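Local coordinates for protein Glucanase/chitosanase (Paenibacillus fukuinensis, PDB 4ZY9) that probably hydrolyses O-glycosidic bonds of chitosan and glucan as a whole enzyme, of which this chain is a chitosan-binding CBM32 beta-sandwich module, at residues 55-60 against 109-114; 76-81 against 114-119; 15-20 against 48-53. The protein carries 1 engineered substitution. One frame throughout, in Å; residues are numbered along the deposited sequence. Where two conformers were deposited one is given.

Interaction 1: 55-60 against 109-114; sequences GSSQTV and ARTAKY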
# COMPACT_ATOMS: atom_id res chain seq x y z
N GLY A 55 1.15 4.29 -13.46
CA GLY A 55 1.14 5.17 -14.67
C GLY A 55 0.91 4.36 -15.93
O GLY A 55 0.41 4.86 -16.92
N SER A 56 1.30 3.11 -15.92
CA SER A 56 1.33 2.19 -17.07
C SER A 56 1.48 0.80 -16.52
O SER A 56 1.80 0.68 -15.28
CB SER A 56 2.46 2.52 -18.03
OG SER A 56 3.75 2.35 -17.46
N SER A 57 1.28 -0.19 -17.34
CA SER A 57 1.58 -1.57 -16.94
C SER A 57 3.06 -1.78 -16.69
O SER A 57 3.87 -1.54 -17.61
CB SER A 57 1.05 -2.51 -17.97
OG SER A 57 -0.35 -2.43 -18.04
N GLN A 58 3.46 -2.35 -15.54
CA GLN A 58 4.86 -2.57 -15.27
C GLN A 58 5.06 -3.94 -14.65
O GLN A 58 4.16 -4.46 -14.06
CB GLN A 58 5.35 -1.49 -14.36
CG GLN A 58 5.42 -0.16 -15.08
CD GLN A 58 6.62 0.55 -14.60
OE1 GLN A 58 6.51 1.33 -13.69
NE2 GLN A 58 7.79 0.16 -15.08
N THR A 59 6.28 -4.50 -14.78
CA THR A 59 6.62 -5.68 -14.10
C THR A 59 6.82 -5.36 -12.63
O THR A 59 7.62 -4.45 -12.35
CB THR A 59 7.91 -6.24 -14.76
OG1 THR A 59 7.56 -6.62 -16.08
CG2 THR A 59 8.26 -7.48 -14.02
N VAL A 60 6.23 -6.09 -11.77
CA VAL A 60 6.39 -5.91 -10.35
C VAL A 60 6.60 -7.24 -9.67
O VAL A 60 5.95 -8.30 -10.00
CB VAL A 60 5.24 -5.17 -9.70
CG1 VAL A 60 4.81 -3.93 -10.38
CG2 VAL A 60 4.09 -6.02 -9.72
N ALA A 109 6.85 -12.63 -10.35
CA ALA A 109 6.59 -11.39 -11.05
C ALA A 109 5.23 -11.35 -11.75
O ALA A 109 4.67 -12.36 -12.29
CB ALA A 109 7.59 -11.19 -12.15
N ARG A 110 4.62 -10.20 -11.70
CA ARG A 110 3.30 -9.91 -12.34
C ARG A 110 3.41 -8.66 -13.12
O ARG A 110 4.33 -7.83 -12.91
CB ARG A 110 2.26 -9.85 -11.23
CG ARG A 110 1.73 -11.27 -11.03
CD ARG A 110 0.68 -11.32 -10.04
NE ARG A 110 0.61 -12.65 -9.47
CZ ARG A 110 -0.22 -13.59 -9.85
NH1 ARG A 110 -1.14 -13.31 -10.74
NH2 ARG A 110 -0.16 -14.79 -9.28
N THR A 111 2.50 -8.43 -14.06
CA THR A 111 2.37 -7.14 -14.72
C THR A 111 1.18 -6.42 -14.04
O THR A 111 0.10 -6.99 -13.89
CB THR A 111 2.05 -7.22 -16.21
OG1 THR A 111 3.13 -8.01 -16.78
CG2 THR A 111 1.87 -5.88 -16.78
N ALA A 112 1.45 -5.22 -13.57
CA ALA A 112 0.40 -4.43 -12.87
C ALA A 112 0.52 -2.98 -13.20
O ALA A 112 1.60 -2.45 -13.39
CB ALA A 112 0.58 -4.61 -11.35
N LYS A 113 -0.64 -2.35 -13.30
CA LYS A 113 -0.75 -0.90 -13.31
C LYS A 113 -1.03 -0.40 -11.90
O LYS A 113 -0.65 0.76 -11.57
CB LYS A 113 -1.81 -0.44 -14.29
CG LYS A 113 -1.93 1.06 -14.39
CD LYS A 113 -2.90 1.51 -15.44
CE LYS A 113 -3.07 2.99 -15.44
NZ LYS A 113 -4.07 3.46 -16.43
N TYR A 114 -1.70 -1.16 -11.08
CA TYR A 114 -2.06 -0.77 -9.73
C TYR A 114 -1.62 -1.76 -8.69
O TYR A 114 -1.74 -2.98 -8.95
CB TYR A 114 -3.58 -0.55 -9.59
CG TYR A 114 -4.21 0.35 -10.60
CD1 TYR A 114 -4.23 1.71 -10.45
CD2 TYR A 114 -4.72 -0.17 -11.78
CE1 TYR A 114 -4.85 2.57 -11.38
CE2 TYR A 114 -5.32 0.69 -12.76
CZ TYR A 114 -5.39 1.99 -12.50
OH TYR A 114 -5.93 2.83 -13.49
O HOH W 1 5.24 -6.27 -17.52

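Interaction 2: 76-81 against 114-119; sequences TIQVSN and YVRMHG. Engineered in segment 114-119: Met117 (natural residue Val).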
# COMPACT_ATOMS: atom_id res chain seq x y z
N THR A 76 -3.47 -7.91 2.85
CA THR A 76 -2.97 -8.50 1.61
C THR A 76 -2.29 -7.46 0.78
O THR A 76 -2.55 -6.22 0.92
CB THR A 76 -4.13 -9.13 0.75
OG1 THR A 76 -5.16 -8.14 0.60
CG2 THR A 76 -4.85 -10.31 1.56
N ILE A 77 -1.44 -7.92 -0.09
CA ILE A 77 -0.91 -7.15 -1.22
C ILE A 77 -1.58 -7.64 -2.46
O ILE A 77 -1.59 -8.88 -2.69
CB ILE A 77 0.64 -7.21 -1.33
CG1 ILE A 77 1.29 -6.77 -0.09
CG2 ILE A 77 1.09 -6.43 -2.56
CD1 ILE A 77 1.05 -5.32 0.23
N GLN A 78 -2.13 -6.76 -3.26
CA GLN A 78 -2.88 -7.14 -4.46
C GLN A 78 -2.45 -6.35 -5.64
O GLN A 78 -1.96 -5.20 -5.49
CB GLN A 78 -4.36 -6.94 -4.23
CG GLN A 78 -4.87 -7.56 -2.94
CD GLN A 78 -6.33 -7.31 -2.71
OE1 GLN A 78 -6.87 -6.37 -3.30
NE2 GLN A 78 -6.93 -7.93 -1.68
N VAL A 79 -2.58 -6.89 -6.84
CA VAL A 79 -2.21 -6.20 -8.06
C VAL A 79 -3.39 -6.25 -9.02
O VAL A 79 -4.13 -7.24 -9.07
CB VAL A 79 -0.94 -6.82 -8.67
CG1 VAL A 79 0.29 -6.52 -7.77
CG2 VAL A 79 -1.04 -8.29 -9.00
N SER A 80 -3.39 -5.26 -9.89
CA SER A 80 -4.38 -5.20 -11.00
C SER A 80 -3.69 -4.65 -12.25
O SER A 80 -2.91 -3.71 -12.19
CB SER A 80 -5.55 -4.30 -10.61
OG SER A 80 -6.36 -4.00 -11.79
N ASN A 81 -4.01 -5.30 -13.42
CA ASN A 81 -3.60 -4.79 -14.69
C ASN A 81 -4.81 -4.29 -15.49
O ASN A 81 -4.70 -4.16 -16.73
CB ASN A 81 -2.81 -5.87 -15.45
CG ASN A 81 -2.02 -5.25 -16.53
OD1 ASN A 81 -1.54 -4.14 -16.48
ND2 ASN A 81 -1.79 -6.05 -17.60
N TYR A 114 -1.70 -1.16 -11.08
CA TYR A 114 -2.06 -0.77 -9.73
C TYR A 114 -1.62 -1.76 -8.69
O TYR A 114 -1.74 -2.98 -8.95
CB TYR A 114 -3.58 -0.55 -9.59
CG TYR A 114 -4.21 0.35 -10.60
CD1 TYR A 114 -4.23 1.71 -10.45
CD2 TYR A 114 -4.72 -0.17 -11.78
CE1 TYR A 114 -4.85 2.57 -11.38
CE2 TYR A 114 -5.32 0.69 -12.76
CZ TYR A 114 -5.39 1.99 -12.50
OH TYR A 114 -5.93 2.83 -13.49
N VAL A 115 -1.15 -1.29 -7.55
CA VAL A 115 -0.68 -2.18 -6.49
C VAL A 115 -1.34 -1.70 -5.19
O VAL A 115 -1.26 -0.47 -4.91
CB VAL A 115 0.86 -2.15 -6.37
CG1 VAL A 115 1.31 -3.11 -5.26
CG2 VAL A 115 1.47 -2.51 -7.69
N ARG A 116 -2.01 -2.57 -4.47
CA ARG A 116 -2.81 -2.24 -3.33
C ARG A 116 -2.35 -2.96 -2.08
O ARG A 116 -2.05 -4.16 -2.14
CB ARG A 116 -4.27 -2.64 -3.59
CG ARG A 116 -5.28 -2.19 -2.53
CD ARG A 116 -6.74 -2.11 -2.96
NE ARG A 116 -7.33 -3.44 -3.14
CZ ARG A 116 -8.66 -3.69 -3.08
NH1 ARG A 116 -9.49 -2.68 -2.92
NH2 ARG A 116 -9.08 -4.91 -3.16
N MSE A 117 -2.39 -2.27 -0.99
CA MSE A 117 -2.35 -2.86 0.38
C MSE A 117 -3.76 -2.81 0.90
O MSE A 117 -4.35 -1.69 0.98
CB MSE A 117 -1.45 -2.05 1.26
CG MSE A 117 -1.13 -2.68 2.62
SE MSE A 117 -2.69 -2.75 3.90
CE MSE A 117 -3.09 -0.86 4.05
N HIS A 118 -4.41 -3.94 1.09
CA HIS A 118 -5.77 -4.03 1.61
C HIS A 118 -5.72 -4.62 3.01
O HIS A 118 -5.25 -5.74 3.17
CB HIS A 118 -6.66 -4.87 0.67
CG HIS A 118 -8.07 -4.88 1.03
ND1 HIS A 118 -8.58 -5.70 1.98
CD2 HIS A 118 -9.07 -4.07 0.64
CE1 HIS A 118 -9.87 -5.42 2.16
NE2 HIS A 118 -10.18 -4.43 1.36
N GLY A 119 -6.14 -3.90 3.98
CA GLY A 119 -6.01 -4.27 5.33
C GLY A 119 -7.32 -4.57 5.98
O GLY A 119 -8.31 -3.80 5.84
O HOH W 2 -7.18 -8.10 2.46

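Interaction 3: 15-20 against 48-53; sequences ATASSI and QWIYVN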
# COMPACT_ATOMS: atom_id res chain seq x y z
N ALA A 15 -1.86 8.18 -5.88
CA ALA A 15 -2.35 7.19 -4.95
C ALA A 15 -3.80 7.42 -4.55
O ALA A 15 -4.23 8.62 -4.54
CB ALA A 15 -1.49 7.06 -3.67
N THR A 16 -4.50 6.40 -4.18
CA THR A 16 -5.92 6.40 -3.83
C THR A 16 -6.10 5.60 -2.59
O THR A 16 -5.57 4.46 -2.59
CB THR A 16 -6.71 5.82 -5.01
OG1 THR A 16 -6.40 6.60 -6.19
CG2 THR A 16 -8.15 5.89 -4.76
N ALA A 17 -6.88 6.00 -1.65
CA ALA A 17 -7.14 5.23 -0.42
C ALA A 17 -8.58 5.11 -0.12
O ALA A 17 -9.41 5.98 -0.59
CB ALA A 17 -6.42 5.80 0.79
N SER A 18 -8.99 4.22 0.67
CA SER A 18 -10.34 4.10 1.09
C SER A 18 -10.76 5.29 1.97
O SER A 18 -11.95 5.71 1.89
CB SER A 18 -10.48 2.86 2.01
OG SER A 18 -9.44 2.82 2.96
N SER A 19 -9.92 5.91 2.74
CA SER A 19 -10.23 7.05 3.58
C SER A 19 -8.91 7.71 3.95
O SER A 19 -7.80 7.05 3.84
CB SER A 19 -11.00 6.71 4.81
OG SER A 19 -10.23 5.95 5.70
N ILE A 20 -8.99 8.92 4.49
CA ILE A 20 -7.86 9.57 5.07
C ILE A 20 -8.29 10.15 6.41
O ILE A 20 -9.50 10.48 6.62
CB ILE A 20 -7.21 10.68 4.18
CG1 ILE A 20 -8.17 11.88 4.00
CG2 ILE A 20 -6.74 10.07 2.85
CD1 ILE A 20 -7.47 12.96 3.28
N GLN A 48 -9.49 -1.03 5.53
CA GLN A 48 -8.96 0.13 4.84
C GLN A 48 -7.99 -0.27 3.80
O GLN A 48 -7.41 -1.37 3.88
CB GLN A 48 -8.32 1.15 5.79
CG GLN A 48 -9.23 1.60 6.88
CD GLN A 48 -10.40 2.51 6.47
OE1 GLN A 48 -11.39 2.64 7.28
NE2 GLN A 48 -10.28 3.23 5.43
N TRP A 49 -7.71 0.51 2.84
CA TRP A 49 -6.79 0.16 1.69
C TRP A 49 -6.17 1.36 1.11
O TRP A 49 -6.73 2.50 1.22
CB TRP A 49 -7.52 -0.75 0.67
CG TRP A 49 -8.76 -0.17 0.07
CD1 TRP A 49 -10.04 -0.49 0.43
CD2 TRP A 49 -8.86 0.87 -0.90
NE1 TRP A 49 -10.94 0.23 -0.27
CE2 TRP A 49 -10.29 1.06 -1.14
CE3 TRP A 49 -7.97 1.58 -1.63
CZ2 TRP A 49 -10.78 2.02 -2.04
CZ3 TRP A 49 -8.50 2.62 -2.52
CH2 TRP A 49 -9.85 2.77 -2.70
N ILE A 50 -5.07 1.17 0.40
CA ILE A 50 -4.42 2.18 -0.35
C ILE A 50 -3.82 1.56 -1.57
O ILE A 50 -3.21 0.47 -1.45
CB ILE A 50 -3.37 2.93 0.51
CG1 ILE A 50 -2.68 4.05 -0.29
CG2 ILE A 50 -2.35 1.98 1.13
CD1 ILE A 50 -1.99 5.01 0.60
N TYR A 51 -3.92 2.16 -2.73
CA TYR A 51 -3.26 1.69 -3.90
C TYR A 51 -2.56 2.80 -4.62
O TYR A 51 -2.86 4.01 -4.43
CB TYR A 51 -4.15 0.90 -4.93
CG TYR A 51 -5.22 1.67 -5.64
CD1 TYR A 51 -4.95 2.50 -6.71
CD2 TYR A 51 -6.53 1.52 -5.31
CE1 TYR A 51 -5.98 3.13 -7.41
CE2 TYR A 51 -7.57 2.16 -6.03
CZ TYR A 51 -7.22 2.93 -7.04
OH TYR A 51 -8.27 3.56 -7.76
N VAL A 52 -1.58 2.46 -5.44
CA VAL A 52 -0.82 3.34 -6.33
C VAL A 52 -1.07 2.97 -7.75
O VAL A 52 -1.14 1.82 -8.10
CB VAL A 52 0.67 3.37 -5.96
CG1 VAL A 52 1.33 2.03 -6.09
CG2 VAL A 52 1.39 4.46 -6.70
N ASN A 53 -1.17 4.03 -8.62
CA ASN A 53 -1.23 3.91 -10.07
C ASN A 53 0.16 4.08 -10.57
O ASN A 53 0.70 5.23 -10.51
CB ASN A 53 -2.20 4.98 -10.57
CG ASN A 53 -2.35 4.95 -12.09
OD1 ASN A 53 -1.56 4.38 -12.79
ND2 ASN A 53 -3.37 5.64 -12.59

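Interaction 1: 55-60 against 109-114
Gln58 pairs with Ala112 and Val60 with Arg110 as hydrogen-bonded pairs of two antiparallel strands, 57-60 and 109-112. Thr59 stands opposite Thr111 as the non-hydrogen-bonded pair between them. The backbones carry most of the contact, and four N-H to O=C bonds close these pairs. Gln58 N donates to Ala112 O at 2.8 Å. Val60 N donates to Arg110 O at 2.8 Å. Weaker CA-H...O contacts fill in between, such as Thr111 CA to Gln58 O at 3.3 Å.

One water adds a polar link on the face that bears the two threonines. It lies 2.8 Å from Thr59 OG1 and 2.8 Å from Thr111 OG1. Both hydroxyls sit beside their own backbone N (chi1 -66° and -57°), which turns them to the same water.

The apolar contacts are small. Thr111 CG2 touches Ser57 CB at 3.7 Å. On the other face Val60 CG2 meets Ala112 CB at 4.1 Å, and both residues are buried. Val60 also packs on Leu54, and Ala112 on Val79. Lys113 runs extended, with its CB and CG against the Ser56 carbonyl.

Two polar ends find partners outside the pair: Ser57 OG bonds to Asn81 and Lys113 NZ to the Ser83 carbonyl. Lys113 and Tyr114 both face Ser80, a classic beta bulge where the chain turns the corner into the other sheet.

The chemistry is that of a strand pair at the surface of the sandwich: main-chain bonds set the register, water bridges the threonine face, and the Val60 and Ala112 face supplies a little apolar cover.

Interaction 2: 76-81 against 114-119
Strands 76-80 and 114-119 run antiparallel at 155°, with Thr76, Gln78 and Ser80 in hydrogen-bonded pairs with His118, Arg116 and Tyr114. Six main-chain bonds join them.

Gln78 and Arg116 lie side by side. Gln78 OE1 sits in the guanidinium plane, at its edge, and takes two bonds. The one from Arg116 NH2 is 2.7 Å and arrives on a lone pair. The one from Arg116 NE is 3.0 Å and comes from above the amide plane. The Arg116 chain bends at chi3 (72°), bringing both nitrogens round to that oxygen. His118 CD2 lies over the centre of the guanidinium, and Trp89 and Trp49 make cation-pi contacts with it. Gln78 NE2 gives Thr76 OG1 a weak bond. A water joins Thr76 OG1 at 2.7 Å to His118 ND1 at 2.8 Å. An alanine in place of Gln78 would probably leave Arg116 without its double acceptor and set the guanidinium freer to turn.

The other face is apolar. Ile77 CD1 meets CG of Met117, an engineered residue (natural valine) present as selenomethionine, at 4.2 Å. Ile77 and Val115 pack on Val63, and Met117 on Leu65, of strand 57-67 in the facing sheet.

The pair thus has an oily side turned to the other sheet and a polar side where the Gln78 amide fixes the guanidinium edge, while His118, Trp49 and Trp89 pack on it.

Interaction 3: 15-20 against 48-53
Ser18 and Trp49 make a tight polar join where strand 14-17 runs out. Ser18 N donates to Trp49 O at 2.9 Å. In return Trp49 N donates to Ser18 OG, also at 2.9 Å, so a side-chain oxygen does the work of a backbone carbonyl. The first torsion of Ser18 (chi1 46°) tucks OG between its own N and carbonyl carbon, within reach of that N-H. Ser19 OG bonds outside the pair, to Ala42 N. Further in, Thr16 and Tyr51 form the hydrogen-bonded pair of the strands. Tyr51 N meets Thr16 O at 2.8 Å, and Thr16 N meets Tyr51 O at 2.9 Å.

The aromatic rings fold back over this edge strand. Ser18 CB stands over the face of the five-membered ring of Trp49, 3.6 Å from its centroid and 12° off the normal. The same indole covers the peptide between Ala17 and Ser18, while Thr16 CG2 lies at its edge. Thr16 CB sits over the Tyr51 ring, 3.8 Å from the centroid, a second CH-pi contact. Tyr51 holds its ring there with chi1 at 67°, alongside the threonine.

The opposite face carries small apolar residues: Ala17 CB lies 4.2 Å from Ile50 CB.

Strand 14-17 is one of the two outermost strands of its sheet, and strand 48-54 lies between it and strand 114-122. Ile50 reaches from this sheet to Leu130 and Phe133 of strand 129-136, in the other sheet, and to Trp39. On the other face Trp49 meets Arg116 and His118, and Tyr51 meets the Tyr114 ring at a steep angle, so the side chains on this face continue the contact to strand 114-122.

Interactions 2 and 3 belong to one sheet, where strands 48-54 and 114-122 are neighbours; Met117 N bonds to Ile50 O between them. Interaction 1 lies in the other sheet and is a surface contact. Its second segment runs into Tyr114, which pairs in interaction 2, since the chain passes from strand 109-112 into strand 114-122 at Lys113. Interaction 2 is buried, and interaction 3 partly so, at a sheet margin. Their chemistry follows. Interaction 1 relies on backbone bonds and a water, interaction 2 adds a charged guanidinium held by an amide, and interaction 3 combines backbone bonds and a serine hydroxyl with aromatic faces over small side chains. Trp49 and Arg116 link the last two.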